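Local coordinates for phycocyanobilin lyase subunit alpha (Nostoc sp. PCC 7120, PDB 5N3U), which probably attaches the phycocyanobilin chromophore to the phycocyanin alpha subunit, acting as a lyase together with its partner CpcF, at residues D64-E67 against Y71-R74; I94-L97 against Y103-E106; N25-S28 against L33-Y36; A107-L112 against Y148-E153. One frame throughout, in Å; residues are numbered along the deposited sequence. Where two conformers were deposited one is given.

Interaction 1. Residues D64-E67 against Y71-R74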
loop_
_atom_site.group_PDB
_atom_site.type_symbol
_atom_site.label_atom_id
_atom_site.label_comp_id
_atom_site.label_asym_id
_atom_site.label_seq_id
_atom_site.Cartn_x
_atom_site.Cartn_y
_atom_site.Cartn_z
ATOM N N ASP A 64 6.612 28.951 -7.674
ATOM C CA ASP A 64 7.067 27.594 -8.147
ATOM C C ASP A 64 6.762 27.436 -9.634
ATOM O O ASP A 64 5.535 27.486 -10.061
ATOM C CB ASP A 64 6.358 26.495 -7.316
ATOM C CG ASP A 64 7.012 25.086 -7.456
ATOM O OD1 ASP A 64 7.929 24.961 -8.289
ATOM O OD2 ASP A 64 6.631 24.132 -6.690
ATOM N N ARG A 65 7.824 27.255 -10.419
ATOM C CA ARG A 65 7.724 27.021 -11.841
ATOM C C ARG A 65 8.573 25.832 -12.232
ATOM O O ARG A 65 9.626 25.616 -11.632
ATOM C CB ARG A 65 8.180 28.212 -12.644
ATOM C CG ARG A 65 7.501 29.526 -12.320
ATOM C CD ARG A 65 5.967 29.487 -12.607
ATOM N NE ARG A 65 5.621 29.353 -13.999
ATOM C CZ ARG A 65 5.497 30.377 -14.853
ATOM N NH1 ARG A 65 5.746 31.650 -14.465
ATOM N NH2 ARG A 65 5.100 30.134 -16.098
ATOM N N THR A 66 8.177 25.133 -13.287
ATOM C CA THR A 66 8.928 23.993 -13.800
ATOM C C THR A 66 9.096 24.115 -15.307
ATOM O O THR A 66 8.854 25.167 -15.871
ATOM C CB THR A 66 8.202 22.658 -13.346
ATOM O OG1 THR A 66 9.032 21.490 -13.571
ATOM C CG2 THR A 66 6.882 22.433 -14.142
ATOM N N GLU A 67 9.476 23.015 -15.961
ATOM C CA GLU A 67 9.572 22.858 -17.408
ATOM C C GLU A 67 8.385 23.442 -18.156
ATOM O O GLU A 67 7.249 23.338 -17.688
ATOM C CB GLU A 67 9.662 21.371 -17.821
ATOM C CG GLU A 67 10.870 20.634 -17.306
ATOM C CD GLU A 67 11.015 19.156 -17.800
ATOM O OE1 GLU A 67 10.253 18.604 -18.625
ATOM O OE2 GLU A 67 11.980 18.512 -17.365
ATOM N N TYR A 71 3.331 25.235 -13.511
ATOM C CA TYR A 71 3.095 25.773 -12.217
ATOM C C TYR A 71 2.781 24.622 -11.258
ATOM O O TYR A 71 1.607 24.324 -11.025
ATOM C CB TYR A 71 1.877 26.684 -12.285
ATOM C CG TYR A 71 2.033 27.983 -13.064
ATOM C CD1 TYR A 71 1.733 28.045 -14.406
ATOM C CD2 TYR A 71 2.345 29.194 -12.393
ATOM C CE1 TYR A 71 1.799 29.243 -15.095
ATOM C CE2 TYR A 71 2.457 30.382 -13.059
ATOM C CZ TYR A 71 2.183 30.402 -14.395
ATOM O OH TYR A 71 2.307 31.545 -15.090
ATOM N N PRO A 72 3.809 23.958 -10.683
ATOM C CA PRO A 72 3.550 22.784 -9.816
ATOM C C PRO A 72 2.576 22.999 -8.659
ATOM O O PRO A 72 1.767 22.162 -8.371
ATOM C CB PRO A 72 4.935 22.435 -9.262
ATOM C CG PRO A 72 5.868 22.902 -10.324
ATOM C CD PRO A 72 5.254 24.164 -10.906
ATOM N N LEU A 73 2.678 24.077 -7.944
ATOM C CA LEU A 73 1.780 24.226 -6.822
ATOM C C LEU A 73 0.356 24.496 -7.332
ATOM O O LEU A 73 -0.590 24.090 -6.676
ATOM C CB LEU A 73 2.248 25.368 -5.836
ATOM C CG LEU A 73 1.353 25.590 -4.635
ATOM C CD1 LEU A 73 1.370 24.339 -3.780
ATOM C CD2 LEU A 73 1.788 26.819 -3.726
ATOM N N ARG A 74 0.201 25.192 -8.442
ATOM C CA ARG A 74 -1.156 25.420 -8.941
ATOM C C ARG A 74 -1.801 24.067 -9.316
ATOM O O ARG A 74 -2.944 23.835 -9.028
ATOM C CB ARG A 74 -1.174 26.295 -10.153
ATOM C CG ARG A 74 -0.855 27.736 -9.848
ATOM C CD ARG A 74 -1.098 28.576 -11.078
ATOM N NE ARG A 74 -0.480 29.883 -10.903
ATOM C CZ ARG A 74 -0.707 30.933 -11.664
ATOM N NH1 ARG A 74 -1.586 30.865 -12.660
ATOM N NH2 ARG A 74 -0.045 32.063 -11.414
HETATM O O HOH W 1 2.998 26.992 -8.904
#
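The Y71 ring has a guanidinium group over each face, but only one is stacked on it. Over one face lies that of R65, its plane 6° from the ring plane and R65 CZ 3.8 Å from the centroid of the Y71 ring, a parallel cation-pi stack in which R65 NE sits over the ring's middle. On the opposite face R74 NH1 lies over the rim, 4.1 Å above the plane of the Y71 ring. Although R65 CB sets out away from Y71, bends at chi2 (-62°) and chi3 (-66°) fold the chain back and lay CD and the guanidinium flat over the ring face. Hydrogen bonds from R65 NE to G70 O and from R65 NH2 to G69 O fix its rotation, the stack leaving NE and NH2 to point at those carbonyls. Tyrosine suits the place, offering a flat, electron-rich face to the R65 cation. P72 opens helix 72-83, where the missing N-H of a proline costs no helical hydrogen bond, and its ring packs against D64 and T66, with D64 O 3.4 Å from P72 CD and T66 CB 3.8 Å from P72 CG. A water donates to D64 O at 2.8 Å and weakly accepts from R74 N. D64 OD1 forms a salt bridge with K137, and T66 OG1 a hydrogen bond with D96, both of the lyase beta subunit (CpcF). Thus the loop after helix 49-58 folds over the start of helix 72-83, whose P72 and L73 rest on helix 31-43, within the HEAT-repeat array.

Interaction 2. Residues I94-L97 against Y103-E106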
loop_
_atom_site.group_PDB
_atom_site.type_symbol
_atom_site.label_atom_id
_atom_site.label_comp_id
_atom_site.label_asym_id
_atom_site.label_seq_id
_atom_site.Cartn_x
_atom_site.Cartn_y
_atom_site.Cartn_z
ATOM N N ILE A 94 -12.286 27.804 -12.546
ATOM C CA ILE A 94 -12.646 28.321 -13.847
ATOM C C ILE A 94 -11.555 29.153 -14.493
ATOM O O ILE A 94 -11.178 28.993 -15.700
ATOM C CB ILE A 94 -13.986 29.052 -13.778
ATOM C CG1 ILE A 94 -15.081 28.035 -13.627
ATOM C CG2 ILE A 94 -14.230 29.827 -15.094
ATOM C CD1 ILE A 94 -16.407 28.664 -13.287
ATOM N N ASN A 95 -10.951 30.005 -13.694
ATOM C CA ASN A 95 -9.828 30.769 -14.188
ATOM C C ASN A 95 -8.654 29.919 -14.653
ATOM O O ASN A 95 -7.971 30.226 -15.603
ATOM C CB ASN A 95 -9.260 31.642 -13.052
ATOM C CG ASN A 95 -10.091 32.858 -12.757
ATOM O OD1 ASN A 95 -10.945 33.252 -13.541
ATOM N ND2 ASN A 95 -9.840 33.461 -11.605
ATOM N N CYS A 96 -8.426 28.828 -13.949
ATOM C CA CYS A 96 -7.336 27.908 -14.269
ATOM C C CYS A 96 -7.527 27.212 -15.643
ATOM O O CYS A 96 -6.571 26.716 -16.232
ATOM C CB CYS A 96 -7.290 26.815 -13.212
ATOM S SG CYS A 96 -6.523 27.398 -11.671
ATOM N N LEU A 97 -8.760 27.141 -16.115
ATOM C CA LEU A 97 -9.050 26.656 -17.461
ATOM C C LEU A 97 -8.444 27.510 -18.562
ATOM O O LEU A 97 -8.354 27.044 -19.710
ATOM C CB LEU A 97 -10.535 26.420 -17.706
ATOM C CG LEU A 97 -11.239 25.459 -16.801
ATOM C CD1 LEU A 97 -12.745 25.502 -17.137
ATOM C CD2 LEU A 97 -10.674 24.024 -17.012
ATOM N N TYR A 103 -1.274 21.129 -17.580
ATOM C CA TYR A 103 -1.531 20.276 -16.437
ATOM C C TYR A 103 -2.373 21.022 -15.365
ATOM O O TYR A 103 -3.122 20.401 -14.657
ATOM C CB TYR A 103 -0.254 19.700 -15.859
ATOM C CG TYR A 103 0.353 18.718 -16.794
ATOM C CD1 TYR A 103 -0.240 17.453 -16.944
ATOM C CD2 TYR A 103 1.438 19.056 -17.591
ATOM C CE1 TYR A 103 0.253 16.530 -17.916
ATOM C CE2 TYR A 103 1.967 18.144 -18.507
ATOM C CZ TYR A 103 1.349 16.901 -18.661
ATOM O OH TYR A 103 1.814 16.005 -19.578
ATOM N N VAL A 104 -2.314 22.327 -15.340
ATOM C CA VAL A 104 -3.273 23.128 -14.528
ATOM C C VAL A 104 -4.687 23.034 -15.113
ATOM O O VAL A 104 -5.613 22.855 -14.389
ATOM C CB VAL A 104 -2.834 24.576 -14.418
ATOM C CG1 VAL A 104 -3.913 25.393 -13.767
ATOM C CG2 VAL A 104 -1.589 24.662 -13.583
ATOM N N ARG A 105 -4.808 23.230 -16.408
ATOM C CA ARG A 105 -6.097 23.099 -17.104
ATOM C C ARG A 105 -6.711 21.749 -16.841
ATOM O O ARG A 105 -7.913 21.628 -16.527
ATOM C CB ARG A 105 -5.988 23.400 -18.606
ATOM C CG ARG A 105 -5.379 24.768 -18.939
ATOM C CD ARG A 105 -5.731 25.293 -20.352
ATOM N NE ARG A 105 -5.210 24.489 -21.446
ATOM C CZ ARG A 105 -3.944 24.436 -21.809
ATOM N NH1 ARG A 105 -3.028 25.152 -21.144
ATOM N NH2 ARG A 105 -3.585 23.657 -22.807
ATOM N N GLU A 106 -5.894 20.748 -16.906
ATOM C CA GLU A 106 -6.350 19.347 -16.692
ATOM C C GLU A 106 -6.838 19.141 -15.271
ATOM O O GLU A 106 -7.887 18.583 -15.016
ATOM C CB GLU A 106 -5.208 18.355 -16.988
ATOM C CG GLU A 106 -5.716 16.929 -17.030
ATOM C CD GLU A 106 -4.655 15.947 -17.497
ATOM O OE1 GLU A 106 -3.536 15.946 -16.900
ATOM O OE2 GLU A 106 -4.945 15.231 -18.497
#
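With chi1 near -55°, R105 CG stands opposite its own carbonyl carbon, and a bend at chi3 (-64°) then turns the guanidinium away from C96 and L97 while the methylenes lie against them. R105 CG comes 3.5 Å from C96 O, and R105 CD comes 3.2 Å from L97 O. The aliphatic part of the arginine thus covers the carbonyls of C96 and L97, and L97 O, buried here, has no hydrogen-bonding partner in the model although it lies near the plane of the guanidinium. The charged end is used elsewhere: NH1 bonds to C99 O and NE to Q146 OE1, so a long side chain can both pack and tie down the turn. An alanine here is likely to leave C99 O and Q146 OE1 without this donor and uncover the carbonyls of C96 and L97. Beside it, V104 CG1 meets C96 CB at 3.7 Å; the slim cysteine fits beside the branched valine, while L97 CD2 reaches R105 O at 3.7 Å. No hydrogen bond crosses between the two segments, which flank the tight corner between helices 90-96 and 102-115, a helical hairpin of the HEAT-repeat kind. L97 also packs on helix 121-126 and on later turns of helix 102-115, C96 touches L59, and V104 leans on R74 and R75 of helix 72-83.

Interaction 3. Residues N25-S28 against L33-Y36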
loop_
_atom_site.group_PDB
_atom_site.type_symbol
_atom_site.label_atom_id
_atom_site.label_comp_id
_atom_site.label_asym_id
_atom_site.label_seq_id
_atom_site.Cartn_x
_atom_site.Cartn_y
_atom_site.Cartn_z
ATOM N N ASN A 25 2.133 25.569 6.041
ATOM C CA ASN A 25 3.153 25.196 5.095
ATOM C C ASN A 25 2.843 25.614 3.659
ATOM O O ASN A 25 3.760 25.728 2.861
ATOM C CB ASN A 25 3.398 23.687 5.166
ATOM C CG ASN A 25 4.177 23.245 6.430
ATOM O OD1 ASN A 25 4.836 24.034 7.079
ATOM N ND2 ASN A 25 4.121 21.992 6.724
ATOM N N LEU A 26 1.594 25.904 3.318
ATOM C CA LEU A 26 1.333 26.516 1.960
ATOM C C LEU A 26 2.080 27.813 1.666
ATOM O O LEU A 26 2.322 28.125 0.495
ATOM C CB LEU A 26 -0.160 26.700 1.692
ATOM C CG LEU A 26 -0.871 25.349 1.492
ATOM C CD1 LEU A 26 -2.367 25.527 1.437
ATOM C CD2 LEU A 26 -0.431 24.765 0.155
ATOM N N GLN A 27 2.522 28.492 2.728
ATOM C CA GLN A 27 3.252 29.770 2.615
ATOM C C GLN A 27 4.693 29.654 3.090
ATOM O O GLN A 27 5.346 30.651 3.349
ATOM C CB GLN A 27 2.564 30.886 3.427
ATOM C CG GLN A 27 1.369 31.560 2.775
ATOM C CD GLN A 27 1.613 32.071 1.366
ATOM O OE1 GLN A 27 2.621 32.716 1.074
ATOM N NE2 GLN A 27 0.675 31.807 0.492
ATOM N N SER A 28 5.222 28.442 3.167
ATOM C CA SER A 28 6.633 28.231 3.499
ATOM C C SER A 28 7.551 28.737 2.371
ATOM O O SER A 28 7.193 28.767 1.198
ATOM C CB SER A 28 6.849 26.724 3.701
ATOM O OG SER A 28 8.228 26.282 3.661
ATOM N N LEU A 33 7.788 21.789 0.243
ATOM C CA LEU A 33 6.928 21.659 1.359
ATOM C C LEU A 33 5.549 22.234 1.044
ATOM O O LEU A 33 4.532 21.627 1.424
ATOM C CB LEU A 33 7.568 22.334 2.575
ATOM C CG LEU A 33 6.832 22.167 3.907
ATOM C CD1 LEU A 33 6.696 20.718 4.335
ATOM C CD2 LEU A 33 7.521 22.955 5.043
ATOM N N ARG A 34 5.491 23.371 0.354
ATOM C CA ARG A 34 4.180 23.847 -0.115
ATOM C C ARG A 34 3.500 22.764 -1.013
ATOM O O ARG A 34 2.304 22.520 -0.909
ATOM C CB ARG A 34 4.348 25.061 -1.035
ATOM C CG ARG A 34 4.992 26.242 -0.381
ATOM C CD ARG A 34 4.992 27.365 -1.406
ATOM N NE ARG A 34 5.367 28.602 -0.740
ATOM C CZ ARG A 34 5.228 29.823 -1.257
ATOM N NH1 ARG A 34 4.690 30.019 -2.470
ATOM N NH2 ARG A 34 5.623 30.864 -0.518
ATOM N N TYR A 35 4.270 22.222 -1.949
ATOM C CA TYR A 35 3.751 21.216 -2.907
ATOM C C TYR A 35 3.197 20.022 -2.149
ATOM O O TYR A 35 2.137 19.554 -2.426
ATOM C CB TYR A 35 4.876 20.847 -3.875
ATOM C CG TYR A 35 4.557 19.879 -4.955
ATOM C CD1 TYR A 35 4.023 20.321 -6.160
ATOM C CD2 TYR A 35 4.786 18.496 -4.807
ATOM C CE1 TYR A 35 3.720 19.436 -7.181
ATOM C CE2 TYR A 35 4.520 17.590 -5.869
ATOM C CZ TYR A 35 4.005 18.071 -7.027
ATOM O OH TYR A 35 3.660 17.255 -8.073
ATOM N N TYR A 36 3.939 19.536 -1.175
ATOM C CA TYR A 36 3.566 18.387 -0.414
ATOM C C TYR A 36 2.328 18.698 0.388
ATOM O O TYR A 36 1.359 17.935 0.430
ATOM C CB TYR A 36 4.747 17.948 0.470
ATOM C CG TYR A 36 4.382 16.708 1.228
ATOM C CD1 TYR A 36 3.765 16.800 2.431
ATOM C CD2 TYR A 36 4.626 15.448 0.691
ATOM C CE1 TYR A 36 3.386 15.717 3.128
ATOM C CE2 TYR A 36 4.262 14.304 1.374
ATOM C CZ TYR A 36 3.655 14.468 2.608
ATOM O OH TYR A 36 3.271 13.422 3.300
#
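R34 reaches from helix 31-43 across the type I beta turn N25-S28, at the bend of a helical hairpin of the HEAT-like kind. Its NE gives a hydrogen bond of 2.7 Å to S28 O, in the carbonyl plane though tilted 19° from the guanidinium plane, and its NH2 adds a weak one to the same oxygen. One carbonyl is thereby gripped twice. The chain is extended from CG to NE, which lays its methylenes along the turn: R34 CG is 3.4 Å from L26 O, an oxygen that also lies over one face of the guanidinium. Arginine suits the place because it has the length to span the turn and two N-H groups to share at its far side. A leucine in its place would probably leave S28 O without these donors and the turn less firmly held to the helix. Next to it L33, its chi1 of -174° sending CG opposite the backbone N, places its methyls against the N25 amide and S28 OG. In the second shell, S28 N bonds to N25 O and closes the turn, S28 OG accepts from D30 N, and L26 is buried against helix 49-58. R34 NH1 has a long, weak ion pair with D61, and L33 packs on F144 of the lyase beta subunit. At the backbone, R34 CA makes a CA-H...O contact with N25 O at 3.5 Å.

Interaction 4. Residues A107-L112 against Y148-E153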
loop_
_atom_site.group_PDB
_atom_site.type_symbol
_atom_site.label_atom_id
_atom_site.label_comp_id
_atom_site.label_asym_id
_atom_site.label_seq_id
_atom_site.Cartn_x
_atom_site.Cartn_y
_atom_site.Cartn_z
ATOM N N ALA A 107 -6.024 19.562 -14.316
ATOM C CA ALA A 107 -6.377 19.440 -12.927
ATOM C C ALA A 107 -7.646 20.185 -12.596
ATOM O O ALA A 107 -8.484 19.666 -11.886
ATOM C CB ALA A 107 -5.238 19.990 -12.062
ATOM N N ALA A 108 -7.815 21.363 -13.188
ATOM C CA ALA A 108 -9.014 22.180 -12.950
ATOM C C ALA A 108 -10.254 21.563 -13.519
ATOM O O ALA A 108 -11.301 21.484 -12.889
ATOM C CB ALA A 108 -8.860 23.591 -13.525
ATOM N N ALA A 109 -10.151 21.077 -14.723
ATOM C CA ALA A 109 -11.274 20.381 -15.329
ATOM C C ALA A 109 -11.655 19.135 -14.554
ATOM O O ALA A 109 -12.849 18.887 -14.399
ATOM C CB ALA A 109 -10.949 20.032 -16.762
ATOM N N GLN A 110 -10.680 18.373 -14.060
ATOM C CA GLN A 110 -11.015 17.194 -13.250
ATOM C C GLN A 110 -11.725 17.614 -11.948
ATOM O O GLN A 110 -12.759 17.020 -11.553
ATOM C CB GLN A 110 -9.763 16.405 -12.884
ATOM C CG GLN A 110 -9.155 15.693 -14.056
ATOM C CD GLN A 110 -7.689 15.222 -13.784
ATOM O OE1 GLN A 110 -7.001 15.671 -12.842
ATOM N NE2 GLN A 110 -7.196 14.364 -14.676
ATOM N N SER A 111 -11.229 18.678 -11.324
ATOM C CA SER A 111 -11.890 19.130 -10.094
ATOM C C SER A 111 -13.275 19.720 -10.344
ATOM O O SER A 111 -14.165 19.479 -9.588
ATOM C CB SER A 111 -10.955 20.136 -9.417
ATOM O OG SER A 111 -9.851 19.389 -8.948
ATOM N N LEU A 112 -13.473 20.428 -11.440
ATOM C CA LEU A 112 -14.792 20.923 -11.814
ATOM C C LEU A 112 -15.729 19.782 -12.109
ATOM O O LEU A 112 -16.908 19.863 -11.785
ATOM C CB LEU A 112 -14.687 21.880 -12.969
ATOM C CG LEU A 112 -14.047 23.190 -12.567
ATOM C CD1 LEU A 112 -13.611 24.001 -13.750
ATOM C CD2 LEU A 112 -14.997 24.074 -11.733
ATOM N N TYR A 148 -8.957 16.948 -23.160
ATOM C CA TYR A 148 -10.318 16.647 -23.658
ATOM C C TYR A 148 -11.044 15.653 -22.801
ATOM O O TYR A 148 -12.271 15.803 -22.571
ATOM C CB TYR A 148 -10.229 16.158 -25.135
ATOM C CG TYR A 148 -9.809 17.279 -26.100
ATOM C CD1 TYR A 148 -10.675 18.321 -26.398
ATOM C CD2 TYR A 148 -8.550 17.301 -26.646
ATOM C CE1 TYR A 148 -10.342 19.285 -27.281
ATOM C CE2 TYR A 148 -8.157 18.315 -27.476
ATOM C CZ TYR A 148 -9.025 19.295 -27.799
ATOM O OH TYR A 148 -8.681 20.321 -28.624
ATOM N N GLU A 149 -10.355 14.626 -22.340
ATOM C CA GLU A 149 -10.974 13.657 -21.505
ATOM C C GLU A 149 -11.706 14.284 -20.324
ATOM O O GLU A 149 -12.891 14.036 -20.094
ATOM C CB GLU A 149 -9.940 12.617 -21.057
ATOM C CG GLU A 149 -10.449 11.527 -20.094
ATOM C CD GLU A 149 -9.396 10.412 -19.803
ATOM O OE1 GLU A 149 -8.234 10.530 -20.237
ATOM O OE2 GLU A 149 -9.750 9.340 -19.239
ATOM N N ALA A 150 -10.975 15.080 -19.533
ATOM C CA ALA A 150 -11.545 15.741 -18.345
ATOM C C ALA A 150 -12.554 16.742 -18.707
ATOM O O ALA A 150 -13.564 16.862 -18.023
ATOM C CB ALA A 150 -10.396 16.409 -17.598
ATOM N N VAL A 151 -12.392 17.460 -19.791
ATOM C CA VAL A 151 -13.359 18.484 -20.169
ATOM C C VAL A 151 -14.719 17.855 -20.546
ATOM O O VAL A 151 -15.810 18.336 -20.167
ATOM C CB VAL A 151 -12.858 19.349 -21.353
ATOM C CG1 VAL A 151 -13.969 20.139 -22.019
ATOM C CG2 VAL A 151 -11.704 20.279 -20.886
ATOM N N LEU A 152 -14.639 16.807 -21.327
ATOM C CA LEU A 152 -15.874 16.118 -21.752
ATOM C C LEU A 152 -16.559 15.503 -20.507
ATOM O O LEU A 152 -17.743 15.618 -20.347
ATOM C CB LEU A 152 -15.518 14.996 -22.720
ATOM C CG LEU A 152 -15.095 15.511 -24.122
ATOM C CD1 LEU A 152 -14.355 14.454 -24.871
ATOM C CD2 LEU A 152 -16.232 16.177 -24.886
ATOM N N GLU A 153 -15.815 14.824 -19.687
ATOM C CA GLU A 153 -16.380 14.243 -18.474
ATOM C C GLU A 153 -17.011 15.356 -17.665
ATOM O O GLU A 153 -18.142 15.207 -17.160
ATOM C CB GLU A 153 -15.298 13.598 -17.648
ATOM C CG GLU A 153 -14.898 12.275 -18.213
ATOM C CD GLU A 153 -13.920 11.533 -17.339
ATOM O OE1 GLU A 153 -13.338 12.132 -16.389
ATOM O OE2 GLU A 153 -13.718 10.332 -17.619
#
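Segments 107-112 and 148-153, of helices 102-115 and 148-157, run nearly parallel, their short axes crossing at 24° and approaching to 8.2 Å, with Q110 and A150 nearest at the CA atoms, 5.3 Å apart. Alanine suits such closeness: A109 CB and A150 CB point at each other and touch at 3.8 Å, methyl against methyl. To one side of this pair, Q110 lays its CG 3.8 Å from A150 CB; the aliphatic part of the glutamine does the touching, and its amide lies farther along an extended chain at an exposed position, where a polar end is well placed. To the other side V151, whose CB points away, still brings its CG2 to 4.2 Å from A109 CB, the branched residue adding a second apolar methyl. The contact is small and wholly apolar, with no hydrogen bond between the segments. It joins helix 102-115 to helix 148-157 in the HEAT-repeat array. On the far side of helix 102-115, A108, S111 and L112 pack on helix 90-96 and A107 on helix 72-83, while helix 148-157 turns E149, L152 and E153 to helix 176-190, E149 making a salt bridge with R177.

In the fold
The four contacts follow one another along the chain without overlapping. Interactions 3 and 1 have centres 13 Å apart and meet where L73 CD1 packs 3.5 Å from R34 O; both also reach the lyase beta subunit. Interaction 1 then touches interaction 2, again 13 Å between centres, with R74 CB 3.8 Å from V104 CG2, so R74 backs the Y71 ring and also meets helix 102-115. Interactions 2 and 4 share helix 102-115 and lie 9 Å apart between centres, C96 CB standing 3.6 Å from A108 CB. Interactions 3 and 4, 25 Å apart between centres, do not touch. The series thus runs along the helical array from the N-terminal hairpin toward the chain's centre.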